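Long-range contact in telomerase reverse transcriptase (Candida tropicalis MYA-3404, PDB 6ZD1), which probably extends chromosome ends by reverse-transcribing a template carried in the RNA component of the enzyme into telomeric DNA repeats: residues 577-586 and 629-640. Numbering follows the deposited sequence.
Sequences CKFRSFKALF and TSFATISKQDSF
Phe582, in the first turn of its helix, pushes its ring between Ile634 and Phe640. Its CB lies near the carboxylate of Asp638. With chi1 at -76°, CG stands anti to the carbonyl carbon, which carries the ring across to helix 609-637. CG and CD1 lie under Ile634 CG2, with Phe640 CD1 on the other side of CD1. CD2 passes 3.2 Å from Asp638 OD2, which sits at the ring edge, and CE2 lies 3.3 Å from Asp638 O, with Phe640 CA a little farther off. CE1 and CZ meet CD1 and CE1 of Phe631, whose ring plane is inclined at 51°. One face receives the methyl CG2 of Ile634, 3.6 Å from the Phe582 ring centroid, in a CH-pi contact; over the opposite face Phe640 points its edge, CD1 above the centre, in a T-shaped pair.

The other branch of Ile634 meets two other residues: CG1 lies 3.3 Å from Phe579 O, and CD1 reaches Leu585 CD2 at 4.0 Å. Alongside these contacts, Phe582 N donates to Asp638 OD2 at 2.8 Å in a nearly straight bond, on the anti side, 26° out of the carboxylate plane. Ser581, the N-cap residue, accepts weakly from Ala584 N through OG. Farther out, the Gln637 amide lies against the CA and CB of Arg580. Phe586 stacks on Phe648 and Phe640 meets Phe645, extending the aromatic cluster to helix 642-664.

The contact thus joins the start of helix 582-596 to the last turns of helix 609-637 and the loop that follows, in the largely helical C-terminal region, which in telomerases corresponds to the polymerase thumb. The Asp638 carboxylate, binding a first-turn backbone N-H, would probably be stabilised by the helix dipole, while aromatic and aliphatic groups supply the apolar contact.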
# COMPACT_ATOMS: atom_id res chain seq x y z
N CYS A 577 -1.86 23.79 6.68
CA CYS A 577 -2.78 24.58 5.86
C CYS A 577 -2.77 26.04 6.33
O CYS A 577 -3.56 26.43 7.19
CB CYS A 577 -4.18 23.98 5.91
SG CYS A 577 -4.75 23.55 7.58
N LYS A 578 -1.88 26.85 5.74
CA LYS A 578 -1.89 28.30 5.95
C LYS A 578 -1.31 28.95 4.69
O LYS A 578 -0.08 29.00 4.54
CB LYS A 578 -1.11 28.68 7.20
CG LYS A 578 -1.28 30.15 7.60
CD LYS A 578 -0.11 30.64 8.44
CE LYS A 578 1.16 30.73 7.61
NZ LYS A 578 1.04 31.71 6.49
N PHE A 579 -2.17 29.46 3.82
CA PHE A 579 -1.76 29.98 2.52
C PHE A 579 -2.59 31.20 2.16
O PHE A 579 -3.63 31.47 2.76
CB PHE A 579 -1.91 28.92 1.42
CG PHE A 579 -1.18 27.64 1.70
CD1 PHE A 579 -1.81 26.60 2.36
CD2 PHE A 579 0.14 27.48 1.31
CE1 PHE A 579 -1.14 25.43 2.63
CE2 PHE A 579 0.81 26.31 1.57
CZ PHE A 579 0.17 25.28 2.23
N ARG A 580 -2.11 31.94 1.16
CA ARG A 580 -2.79 33.13 0.66
C ARG A 580 -3.59 32.87 -0.60
O ARG A 580 -4.05 33.82 -1.25
CB ARG A 580 -1.77 34.25 0.40
CG ARG A 580 -0.83 34.54 1.55
CD ARG A 580 0.19 35.61 1.17
NE ARG A 580 0.92 35.25 -0.05
CZ ARG A 580 0.77 35.87 -1.22
NH1 ARG A 580 -0.08 36.89 -1.34
NH2 ARG A 580 1.47 35.47 -2.27
N SER A 581 -3.77 31.60 -0.98
CA SER A 581 -4.48 31.28 -2.20
C SER A 581 -4.86 29.81 -2.17
O SER A 581 -4.19 29.00 -1.53
CB SER A 581 -3.63 31.57 -3.44
OG SER A 581 -2.52 30.69 -3.51
N PHE A 582 -5.94 29.47 -2.89
CA PHE A 582 -6.36 28.08 -2.95
C PHE A 582 -5.43 27.24 -3.80
O PHE A 582 -5.24 26.05 -3.52
CB PHE A 582 -7.79 27.97 -3.47
CG PHE A 582 -8.84 28.35 -2.46
CD1 PHE A 582 -9.22 27.45 -1.47
CD2 PHE A 582 -9.45 29.59 -2.51
CE1 PHE A 582 -10.18 27.79 -0.54
CE2 PHE A 582 -10.42 29.93 -1.58
CZ PHE A 582 -10.78 29.04 -0.60
N LYS A 583 -4.84 27.82 -4.85
CA LYS A 583 -3.91 27.07 -5.67
C LYS A 583 -2.74 26.55 -4.85
O LYS A 583 -2.36 25.38 -4.96
CB LYS A 583 -3.40 27.92 -6.83
CG LYS A 583 -2.72 27.11 -7.92
CD LYS A 583 -2.05 27.99 -8.96
CE LYS A 583 -0.83 28.70 -8.39
NZ LYS A 583 -0.12 29.47 -9.44
N ALA A 584 -2.17 27.41 -3.99
CA ALA A 584 -1.08 26.97 -3.14
C ALA A 584 -1.53 25.95 -2.11
O ALA A 584 -0.75 25.07 -1.73
CB ALA A 584 -0.45 28.18 -2.43
N LEU A 585 -2.80 26.02 -1.69
CA LEU A 585 -3.31 25.05 -0.73
C LEU A 585 -3.51 23.69 -1.39
O LEU A 585 -3.23 22.65 -0.77
CB LEU A 585 -4.63 25.54 -0.14
CG LEU A 585 -5.33 24.54 0.79
CD1 LEU A 585 -4.65 24.53 2.15
CD2 LEU A 585 -6.81 24.82 0.91
N PHE A 586 -4.01 23.67 -2.63
CA PHE A 586 -4.28 22.40 -3.28
C PHE A 586 -3.00 21.69 -3.69
O PHE A 586 -2.92 20.46 -3.61
CB PHE A 586 -5.20 22.63 -4.49
CG PHE A 586 -6.57 23.13 -4.12
CD1 PHE A 586 -7.13 22.85 -2.88
CD2 PHE A 586 -7.31 23.90 -5.02
CE1 PHE A 586 -8.39 23.31 -2.55
CE2 PHE A 586 -8.57 24.36 -4.69
CZ PHE A 586 -9.11 24.07 -3.45
N THR A 629 -10.56 23.90 7.65
CA THR A 629 -9.96 24.73 8.69
C THR A 629 -9.59 26.11 8.18
O THR A 629 -9.79 27.12 8.87
CB THR A 629 -8.73 24.03 9.28
OG1 THR A 629 -9.12 22.80 9.91
CG2 THR A 629 -8.04 24.92 10.30
N SER A 630 -9.07 26.19 6.95
CA SER A 630 -8.51 27.44 6.44
C SER A 630 -9.35 28.06 5.32
O SER A 630 -8.91 29.03 4.71
CB SER A 630 -7.08 27.21 5.94
OG SER A 630 -7.06 26.25 4.90
N PHE A 631 -10.55 27.53 5.06
CA PHE A 631 -11.33 28.04 3.94
C PHE A 631 -11.69 29.51 4.14
O PHE A 631 -11.53 30.33 3.24
CB PHE A 631 -12.60 27.20 3.75
CG PHE A 631 -13.40 27.60 2.55
CD1 PHE A 631 -13.11 27.09 1.29
CD2 PHE A 631 -14.45 28.51 2.67
CE1 PHE A 631 -13.84 27.47 0.18
CE2 PHE A 631 -15.19 28.89 1.56
CZ PHE A 631 -14.89 28.37 0.31
N ALA A 632 -12.19 29.86 5.33
CA ALA A 632 -12.62 31.23 5.57
C ALA A 632 -11.45 32.20 5.47
O ALA A 632 -11.59 33.30 4.90
CB ALA A 632 -13.28 31.35 6.94
N THR A 633 -10.28 31.81 5.97
CA THR A 633 -9.12 32.69 5.91
C THR A 633 -8.70 32.94 4.47
O THR A 633 -8.50 34.09 4.05
CB THR A 633 -7.95 32.10 6.69
OG1 THR A 633 -8.32 31.92 8.07
CG2 THR A 633 -6.74 33.02 6.60
N ILE A 634 -8.58 31.87 3.69
CA ILE A 634 -8.13 32.00 2.31
C ILE A 634 -9.20 32.68 1.47
O ILE A 634 -8.90 33.54 0.63
CB ILE A 634 -7.75 30.62 1.74
CG1 ILE A 634 -6.61 30.01 2.56
CG2 ILE A 634 -7.38 30.72 0.27
CD1 ILE A 634 -6.24 28.61 2.13
N SER A 635 -10.48 32.34 1.69
CA SER A 635 -11.54 32.95 0.91
C SER A 635 -11.63 34.46 1.13
O SER A 635 -12.18 35.17 0.28
CB SER A 635 -12.89 32.30 1.24
OG SER A 635 -13.90 32.81 0.40
N LYS A 636 -11.10 34.96 2.25
CA LYS A 636 -11.08 36.40 2.48
C LYS A 636 -10.20 37.11 1.45
O LYS A 636 -10.53 38.22 1.01
CB LYS A 636 -10.60 36.69 3.91
CG LYS A 636 -9.99 38.07 4.11
CD LYS A 636 -9.50 38.28 5.54
CE LYS A 636 -8.96 39.70 5.72
NZ LYS A 636 -8.66 40.03 7.14
N GLN A 637 -9.10 36.48 1.05
CA GLN A 637 -8.12 37.09 0.17
C GLN A 637 -8.01 36.41 -1.19
O GLN A 637 -7.18 36.82 -2.01
CB GLN A 637 -6.74 37.10 0.84
CG GLN A 637 -6.34 35.73 1.40
CD GLN A 637 -4.97 35.73 2.06
OE1 GLN A 637 -4.02 36.32 1.54
NE2 GLN A 637 -4.86 35.06 3.20
N ASP A 638 -8.83 35.40 -1.47
CA ASP A 638 -8.76 34.68 -2.74
C ASP A 638 -10.08 33.97 -2.97
O ASP A 638 -10.52 33.19 -2.12
CB ASP A 638 -7.60 33.68 -2.75
CG ASP A 638 -7.56 32.83 -4.01
OD1 ASP A 638 -7.67 33.40 -5.11
OD2 ASP A 638 -7.42 31.59 -3.90
N SER A 639 -10.68 34.19 -4.14
CA SER A 639 -12.01 33.66 -4.40
C SER A 639 -11.94 32.18 -4.76
O SER A 639 -11.15 31.77 -5.62
CB SER A 639 -12.69 34.43 -5.53
OG SER A 639 -13.96 33.86 -5.81
N PHE A 640 -12.76 31.38 -4.08
CA PHE A 640 -12.81 29.95 -4.32
C PHE A 640 -13.43 29.66 -5.69
O PHE A 640 -14.58 30.05 -5.95
CB PHE A 640 -13.62 29.27 -3.21
CG PHE A 640 -13.89 27.82 -3.46
CD1 PHE A 640 -12.94 26.86 -3.15
CD2 PHE A 640 -15.11 27.41 -3.99
CE1 PHE A 640 -13.19 25.52 -3.38
CE2 PHE A 640 -15.37 26.07 -4.22
CZ PHE A 640 -14.41 25.12 -3.91